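Local coordinates for type II restriction enzyme BsoBI (Geobacillus stearothermophilus, PDB 1DC1), which recognises the double-stranded DNA sequence 5'-CYCGRG-3' as a homodimer and cuts it after the first C, leaving 5'-phosphate ends, at residues Leu206-Val211 / Arg265-Glu270; Ser274-Phe279 / Ser300-Ala305. All blocks are in the same frame, centred on the assembly; numbering follows the deposited sequence. Where two conformers were deposited one is given.

Contact 1 of 2, residues Leu206-Val211 / Arg265-Glu270. With nucleotides of chain A.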
loop_
_atom_site.group_PDB
_atom_site.type_symbol
_atom_site.label_atom_id
_atom_site.label_comp_id
_atom_site.label_asym_id
_atom_site.label_seq_id
_atom_site.Cartn_x
_atom_site.Cartn_y
_atom_site.Cartn_z
ATOM N N LEU D 206 0.232 24.155 9.051
ATOM C CA LEU D 206 1.110 23.996 10.199
ATOM C C LEU D 206 1.887 22.702 10.125
ATOM O O LEU D 206 3.062 22.682 10.470
ATOM C CB LEU D 206 0.295 23.988 11.488
ATOM C CG LEU D 206 0.284 25.183 12.432
ATOM C CD1 LEU D 206 0.042 24.684 13.834
ATOM C CD2 LEU D 206 1.587 25.974 12.309
ATOM N N VAL D 207 1.219 21.611 9.731
ATOM C CA VAL D 207 1.904 20.325 9.629
ATOM C C VAL D 207 2.512 20.163 8.262
ATOM O O VAL D 207 3.437 19.381 8.123
ATOM C CB VAL D 207 0.959 19.124 9.918
ATOM C CG1 VAL D 207 0.309 19.327 11.261
ATOM C CG2 VAL D 207 -0.124 19.040 8.898
ATOM N N LYS D 208 2.018 20.910 7.259
ATOM C CA LYS D 208 2.530 20.822 5.885
ATOM C C LYS D 208 2.251 19.416 5.346
ATOM O O LYS D 208 3.117 18.810 4.676
ATOM C CB LYS D 208 4.064 21.048 5.816
ATOM C CG LYS D 208 4.526 22.494 6.106
ATOM C CD LYS D 208 5.994 22.563 6.587
ATOM C CE LYS D 208 6.143 22.295 8.115
ATOM N NZ LYS D 208 6.612 20.893 8.471
ATOM N N LYS D 209 1.072 18.887 5.689
ATOM C CA LYS D 209 0.645 17.554 5.248
ATOM C C LYS D 209 -0.839 17.674 4.938
ATOM O O LYS D 209 -1.529 18.595 5.412
ATOM C CB LYS D 209 0.888 16.499 6.353
ATOM C CG LYS D 209 2.393 16.257 6.766
ATOM C CD LYS D 209 3.142 15.481 5.669
ATOM C CE LYS D 209 4.684 15.466 5.840
ATOM N NZ LYS D 209 5.345 16.763 5.381
ATOM N N ASN D 210 -1.299 16.777 4.092
ATOM C CA ASN D 210 -2.697 16.726 3.709
ATOM C C ASN D 210 -3.450 16.006 4.822
ATOM O O ASN D 210 -2.873 15.137 5.502
ATOM C CB ASN D 210 -2.762 15.993 2.384
ATOM C CG ASN D 210 -2.177 16.799 1.264
ATOM O OD1 ASN D 210 -2.638 17.899 0.976
ATOM N ND2 ASN D 210 -1.145 16.269 0.631
ATOM N N VAL D 211 -4.714 16.375 5.024
ATOM C CA VAL D 211 -5.556 15.746 6.042
ATOM C C VAL D 211 -6.868 15.355 5.382
ATOM O O VAL D 211 -7.430 16.108 4.601
ATOM C CB VAL D 211 -5.817 16.696 7.244
ATOM C CG1 VAL D 211 -6.563 15.937 8.305
ATOM C CG2 VAL D 211 -4.441 17.180 7.876
ATOM N N ARG D 265 -1.100 16.689 16.111
ATOM C CA ARG D 265 -1.105 17.013 17.522
ATOM C C ARG D 265 0.160 17.722 17.947
ATOM O O ARG D 265 0.086 18.686 18.713
ATOM C CB ARG D 265 -1.266 15.746 18.341
ATOM C CG ARG D 265 -2.691 15.387 18.559
ATOM C CD ARG D 265 -2.835 14.114 19.388
ATOM N NE ARG D 265 -2.076 12.958 18.908
ATOM C CZ ARG D 265 -0.933 12.531 19.440
ATOM N NH1 ARG D 265 -0.394 13.161 20.474
ATOM N NH2 ARG D 265 -0.339 11.456 18.955
ATOM N N ASN D 266 1.302 17.252 17.449
ATOM C CA ASN D 266 2.589 17.835 17.785
ATOM C C ASN D 266 2.677 19.283 17.302
ATOM O O ASN D 266 2.932 20.194 18.102
ATOM C CB ASN D 266 3.729 16.997 17.173
ATOM C CG ASN D 266 4.033 15.700 17.981
ATOM O OD1 ASN D 266 3.544 15.504 19.101
ATOM N ND2 ASN D 266 4.846 14.824 17.400
ATOM N N LYS D 267 2.441 19.496 16.013
ATOM C CA LYS D 267 2.528 20.824 15.451
ATOM C C LYS D 267 1.522 21.800 16.084
ATOM O O LYS D 267 1.861 22.948 16.428
ATOM C CB LYS D 267 2.311 20.731 13.954
ATOM C CG LYS D 267 3.521 20.193 13.252
ATOM C CD LYS D 267 4.729 21.045 13.611
ATOM C CE LYS D 267 5.932 20.640 12.804
ATOM N NZ LYS D 267 6.624 21.852 12.271
ATOM N N PHE D 268 0.277 21.356 16.248
ATOM C CA PHE D 268 -0.711 22.254 16.830
ATOM C C PHE D 268 -0.377 22.620 18.299
ATOM O O PHE D 268 -0.493 23.777 18.688
ATOM C CB PHE D 268 -2.160 21.677 16.717
ATOM C CG PHE D 268 -2.868 22.033 15.410
ATOM C CD1 PHE D 268 -2.623 21.290 14.237
ATOM C CD2 PHE D 268 -3.655 23.184 15.314
ATOM C CE1 PHE D 268 -3.146 21.708 12.968
ATOM C CE2 PHE D 268 -4.184 23.620 14.073
ATOM C CZ PHE D 268 -3.928 22.879 12.887
ATOM N N SER D 269 0.043 21.648 19.102
ATOM C CA SER D 269 0.354 21.893 20.494
ATOM C C SER D 269 1.435 22.911 20.658
ATOM O O SER D 269 1.396 23.703 21.598
ATOM C CB SER D 269 0.811 20.625 21.168
ATOM O OG SER D 269 -0.320 19.828 21.399
ATOM N N GLU D 270 2.408 22.854 19.756
ATOM C CA GLU D 270 3.514 23.778 19.737
ATOM C C GLU D 270 2.993 25.181 19.702
ATOM O O GLU D 270 3.607 26.098 20.254
ATOM C CB GLU D 270 4.332 23.573 18.496
ATOM C CG GLU D 270 5.254 22.405 18.591
ATOM C CD GLU D 270 6.084 22.298 17.346
ATOM O OE1 GLU D 270 6.054 23.279 16.547
ATOM O OE2 GLU D 270 6.743 21.244 17.171
ATOM P P DC A 5 0.415 13.326 3.469
ATOM O OP1 DC A 5 0.529 14.807 3.460
ATOM O OP2 DC A 5 0.625 12.596 4.713
ATOM O "O5'" DC A 5 -1.064 13.036 2.975
ATOM C "C5'" DC A 5 -1.533 11.708 2.772
ATOM C "C4'" DC A 5 -2.448 11.668 1.574
ATOM O "O4'" DC A 5 -1.692 11.820 0.356
ATOM C "C3'" DC A 5 -3.167 10.337 1.403
ATOM O "O3'" DC A 5 -4.311 10.273 2.221
ATOM C "C2'" DC A 5 -3.499 10.319 -0.069
ATOM C "C1'" DC A 5 -2.257 10.981 -0.645
ATOM N N1 DC A 5 -1.217 10.048 -1.146
ATOM C C2 DC A 5 -1.475 9.387 -2.367
ATOM O O2 DC A 5 -2.601 9.560 -2.919
ATOM N N3 DC A 5 -0.511 8.583 -2.902
ATOM C C4 DC A 5 0.665 8.425 -2.264
ATOM N N4 DC A 5 1.589 7.661 -2.840
ATOM C C5 DC A 5 0.941 9.063 -1.015
ATOM C C6 DC A 5 -0.028 9.847 -0.490
ATOM P P DA A 4 6.137 15.567 1.699
ATOM O OP1 DA A 4 6.014 16.244 3.050
ATOM O OP2 DA A 4 7.297 14.631 1.425
ATOM O "O5'" DA A 4 4.784 14.764 1.464
ATOM C "C5'" DA A 4 3.517 15.415 1.588
ATOM C "C4'" DA A 4 2.416 14.455 1.222
ATOM O "O4'" DA A 4 2.453 14.219 -0.203
ATOM C "C3'" DA A 4 2.528 13.079 1.899
ATOM O "O3'" DA A 4 1.269 12.591 2.327
ATOM C "C2'" DA A 4 2.889 12.163 0.732
ATOM C "C1'" DA A 4 2.164 12.874 -0.395
ATOM N N9 DA A 4 2.539 12.521 -1.748
ATOM C C8 DA A 4 3.780 12.275 -2.231
ATOM N N7 DA A 4 3.776 11.826 -3.452
ATOM C C5 DA A 4 2.431 11.811 -3.810
ATOM C C6 DA A 4 1.762 11.423 -5.003
ATOM N N6 DA A 4 2.396 10.922 -6.060
ATOM N N1 DA A 4 0.419 11.560 -5.053
ATOM C C2 DA A 4 -0.207 12.042 -3.968
ATOM N N3 DA A 4 0.312 12.431 -2.796
ATOM C C4 DA A 4 1.661 12.280 -2.786
HETATM O O HOH W 1 4.864 24.308 12.192
#

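Contact 2 of 2, residues Ser274-Phe279 / Ser300-Ala305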
loop_
_atom_site.group_PDB
_atom_site.type_symbol
_atom_site.label_atom_id
_atom_site.label_comp_id
_atom_site.label_asym_id
_atom_site.label_seq_id
_atom_site.Cartn_x
_atom_site.Cartn_y
_atom_site.Cartn_z
ATOM N N SER D 274 -5.263 22.869 20.608
ATOM C CA SER D 274 -5.645 21.476 20.786
ATOM C C SER D 274 -6.880 21.114 19.911
ATOM O O SER D 274 -7.947 20.838 20.470
ATOM C CB SER D 274 -5.993 21.154 22.254
ATOM O OG SER D 274 -4.906 21.321 23.115
ATOM N N PRO D 275 -6.769 21.117 18.548
ATOM C CA PRO D 275 -7.953 20.758 17.735
ATOM C C PRO D 275 -8.402 19.322 18.099
ATOM O O PRO D 275 -7.595 18.501 18.620
ATOM C CB PRO D 275 -7.441 20.825 16.298
ATOM C CG PRO D 275 -5.949 20.647 16.403
ATOM C CD PRO D 275 -5.596 21.388 17.698
ATOM N N LYS D 276 -9.673 19.006 17.878
ATOM C CA LYS D 276 -10.145 17.640 18.148
ATOM C C LYS D 276 -9.567 16.753 17.049
ATOM O O LYS D 276 -9.261 17.241 15.966
ATOM C CB LYS D 276 -11.682 17.545 18.077
ATOM C CG LYS D 276 -12.414 18.323 19.164
ATOM C CD LYS D 276 -13.901 18.281 18.872
ATOM C CE LYS D 276 -14.702 19.040 19.892
ATOM N NZ LYS D 276 -13.847 19.844 20.805
ATOM N N THR D 277 -9.399 15.468 17.330
ATOM C CA THR D 277 -8.882 14.553 16.309
ATOM C C THR D 277 -9.758 13.311 16.264
ATOM O O THR D 277 -10.284 12.867 17.283
ATOM C CB THR D 277 -7.404 14.108 16.551
ATOM O OG1 THR D 277 -7.311 13.507 17.834
ATOM C CG2 THR D 277 -6.415 15.315 16.410
ATOM N N ILE D 278 -9.961 12.766 15.069
ATOM C CA ILE D 278 -10.788 11.565 14.944
ATOM C C ILE D 278 -10.168 10.579 13.942
ATOM O O ILE D 278 -9.367 10.952 13.088
ATOM C CB ILE D 278 -12.314 11.882 14.502
ATOM C CG1 ILE D 278 -12.377 12.393 13.047
ATOM C CG2 ILE D 278 -12.977 12.862 15.463
ATOM C CD1 ILE D 278 -13.814 12.644 12.542
ATOM N N PHE D 279 -10.540 9.314 14.105
ATOM C CA PHE D 279 -10.141 8.242 13.211
ATOM C C PHE D 279 -11.395 7.443 12.877
ATOM O O PHE D 279 -12.095 6.971 13.778
ATOM C CB PHE D 279 -9.138 7.288 13.834
ATOM C CG PHE D 279 -8.769 6.172 12.911
ATOM C CD1 PHE D 279 -7.831 6.381 11.893
ATOM C CD2 PHE D 279 -9.419 4.936 12.979
ATOM C CE1 PHE D 279 -7.550 5.381 10.948
ATOM C CE2 PHE D 279 -9.134 3.912 12.022
ATOM C CZ PHE D 279 -8.206 4.149 11.018
ATOM N N SER D 300 -6.134 11.431 23.828
ATOM C CA SER D 300 -5.310 11.808 22.689
ATOM C C SER D 300 -6.124 11.756 21.366
ATOM O O SER D 300 -5.866 12.527 20.449
ATOM C CB SER D 300 -3.971 11.025 22.667
ATOM O OG SER D 300 -3.986 9.945 21.786
ATOM N N LEU D 301 -7.128 10.893 21.275
ATOM C CA LEU D 301 -8.019 10.886 20.115
ATOM C C LEU D 301 -9.380 11.287 20.721
ATOM O O LEU D 301 -9.765 10.791 21.778
ATOM C CB LEU D 301 -8.074 9.497 19.490
ATOM C CG LEU D 301 -8.496 9.200 18.052
ATOM C CD1 LEU D 301 -7.628 9.963 17.079
ATOM C CD2 LEU D 301 -8.409 7.644 17.826
ATOM N N THR D 302 -10.095 12.199 20.067
ATOM C CA THR D 302 -11.392 12.702 20.528
ATOM C C THR D 302 -12.594 11.790 20.258
ATOM O O THR D 302 -13.513 11.679 21.082
ATOM C CB THR D 302 -11.706 14.085 19.918
ATOM O OG1 THR D 302 -10.531 14.898 19.975
ATOM C CG2 THR D 302 -12.810 14.760 20.690
ATOM N N ASN D 303 -12.583 11.135 19.099
ATOM C CA ASN D 303 -13.680 10.248 18.736
ATOM C C ASN D 303 -13.238 9.294 17.629
ATOM O O ASN D 303 -12.214 9.505 16.957
ATOM C CB ASN D 303 -14.888 11.083 18.283
ATOM C CG ASN D 303 -16.203 10.426 18.591
ATOM O OD1 ASN D 303 -16.299 9.201 18.791
ATOM N ND2 ASN D 303 -17.244 11.233 18.613
ATOM N N SER D 304 -14.016 8.243 17.434
ATOM C CA SER D 304 -13.696 7.255 16.408
ATOM C C SER D 304 -14.948 6.492 16.049
ATOM O O SER D 304 -15.880 6.403 16.845
ATOM C CB SER D 304 -12.653 6.278 16.925
ATOM O OG SER D 304 -12.302 5.304 15.958
ATOM N N ALA D 305 -14.993 5.964 14.832
ATOM C CA ALA D 305 -16.135 5.176 14.432
ATOM C C ALA D 305 -15.709 4.129 13.393
ATOM O O ALA D 305 -14.766 4.350 12.637
ATOM C CB ALA D 305 -17.231 6.061 13.859
#

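Contact 1 of 2, residues Leu206-Val211 / Arg265-Glu270
The turn of the small antiparallel hairpin formed by strands 202-204 and 209-211 rests on the last turns of helix 247-270, where L206 and V207 meet K267 and F268. L206 brings its CD1 methyl over the F268 ring: the carbon lies 4.1 Å from the ring centroid and 5° off the normal, a CH-pi contact centred on one face. The same methyl, 3.6 Å from K267 O, also touches the helix backbone. Beside it, V207 CG1 packs 3.6 Å from K267 CB, the two side chains passing at a slant.

The K267 chain bends at chi2 (-55°) and follows the carbonyl of L206, which it reaches through a water: NZ donates to the water at 3.0 Å, and the water donates to L206 O. K208 NZ and K267 NZ approach to 3.9 Å, like charges that would be expected to repel each other unless solvent screens them.

K208 and K209 both face V204, so the pairing of strand 209-211 with 202-204 begins at a G1 beta bulge. Strand 209-211, which takes no part in the packing on the helix, binds the DNA backbone. N210 N donates to OP1 of DC5 of chain A at 2.8 Å, a nearly straight bond (165°). The K209 chain, bent at chi2 and chi4, brings NZ close to OP1 of DA4 of chain A, modelled so near that the exact length is doubtful. K209 NZ also donates to K208 O, 3.1 Å away, from above the carbonyl plane, and to S287 OG of the second subunit.

Contact 2 of 2, residues Ser274-Phe279 / Ser300-Ala305
T302 turns OG1 anti to its own carbonyl carbon (chi1 -44°), and this brings the hydroxyl to the backbone of 276-279, where T277 N donates to T302 OG1 at 2.9 Å with an N-H...O angle of 161°. S304 sets OG anti to its backbone N, from where the hydroxyl donates to F279 O at 2.8 Å, tilted from the carbonyl plane. F279 O takes a second bond from A305 N, this one in the plane, so two donors grip the same oxygen.

Between these ends the backbones pair in parallel, I278 with N303 and F279 with S304. T277 O accepts from T302 N at 2.9 Å and weakly from N303 N, while F279 N gives a weak bond to N303 O, 3.3 Å away. The T302 methyl is used too: CG2 lies 3.9 Å from K276 CG as the two side chains cross. A valine in place of T302 would probably leave the buried amide of T277 without its hydroxyl acceptor and weaken the start of the strand pairing.

On one face of the sheet, I278 CG2 packs 3.8 Å from N303 CB, and W319 of helix 310-321 touches both residues. On the other, L301 reaches F279 CB with CD2, and F279 continues to W254, edge-to-face, and to K242, a predicted magnesium-site residue. The axes of strands 276-279 and 303-305 run 18° apart, and helix 286-298 joins the two strands, touching L301 and S304 from the F279 side: a parallel beta-alpha-beta unit at the end of the central mixed sheet of this PD-(D/E)XK-clan nuclease.

After its N-terminal helices and the first strands of the main sheet, the chain makes the hairpin turn and second strand at 206-211, passes through strands 213-217 and 235-242, and runs along helix 247-270; contact 1 closes this loop, with 53 residues between its segments. Contact 2 opens afterwards and closes a shorter one, with 20 between its own, through helix 286-298. The two loops follow in series, neither nested nor crossed, with centres 14 Å apart. They touch: F268 CG meets P275 CG at 3.5 Å, and R265 CD lies 3.6 Å from S300 O. The end of helix 247-270 links the DNA-contacting hairpin to the segments that lead into the last two strands of the main sheet.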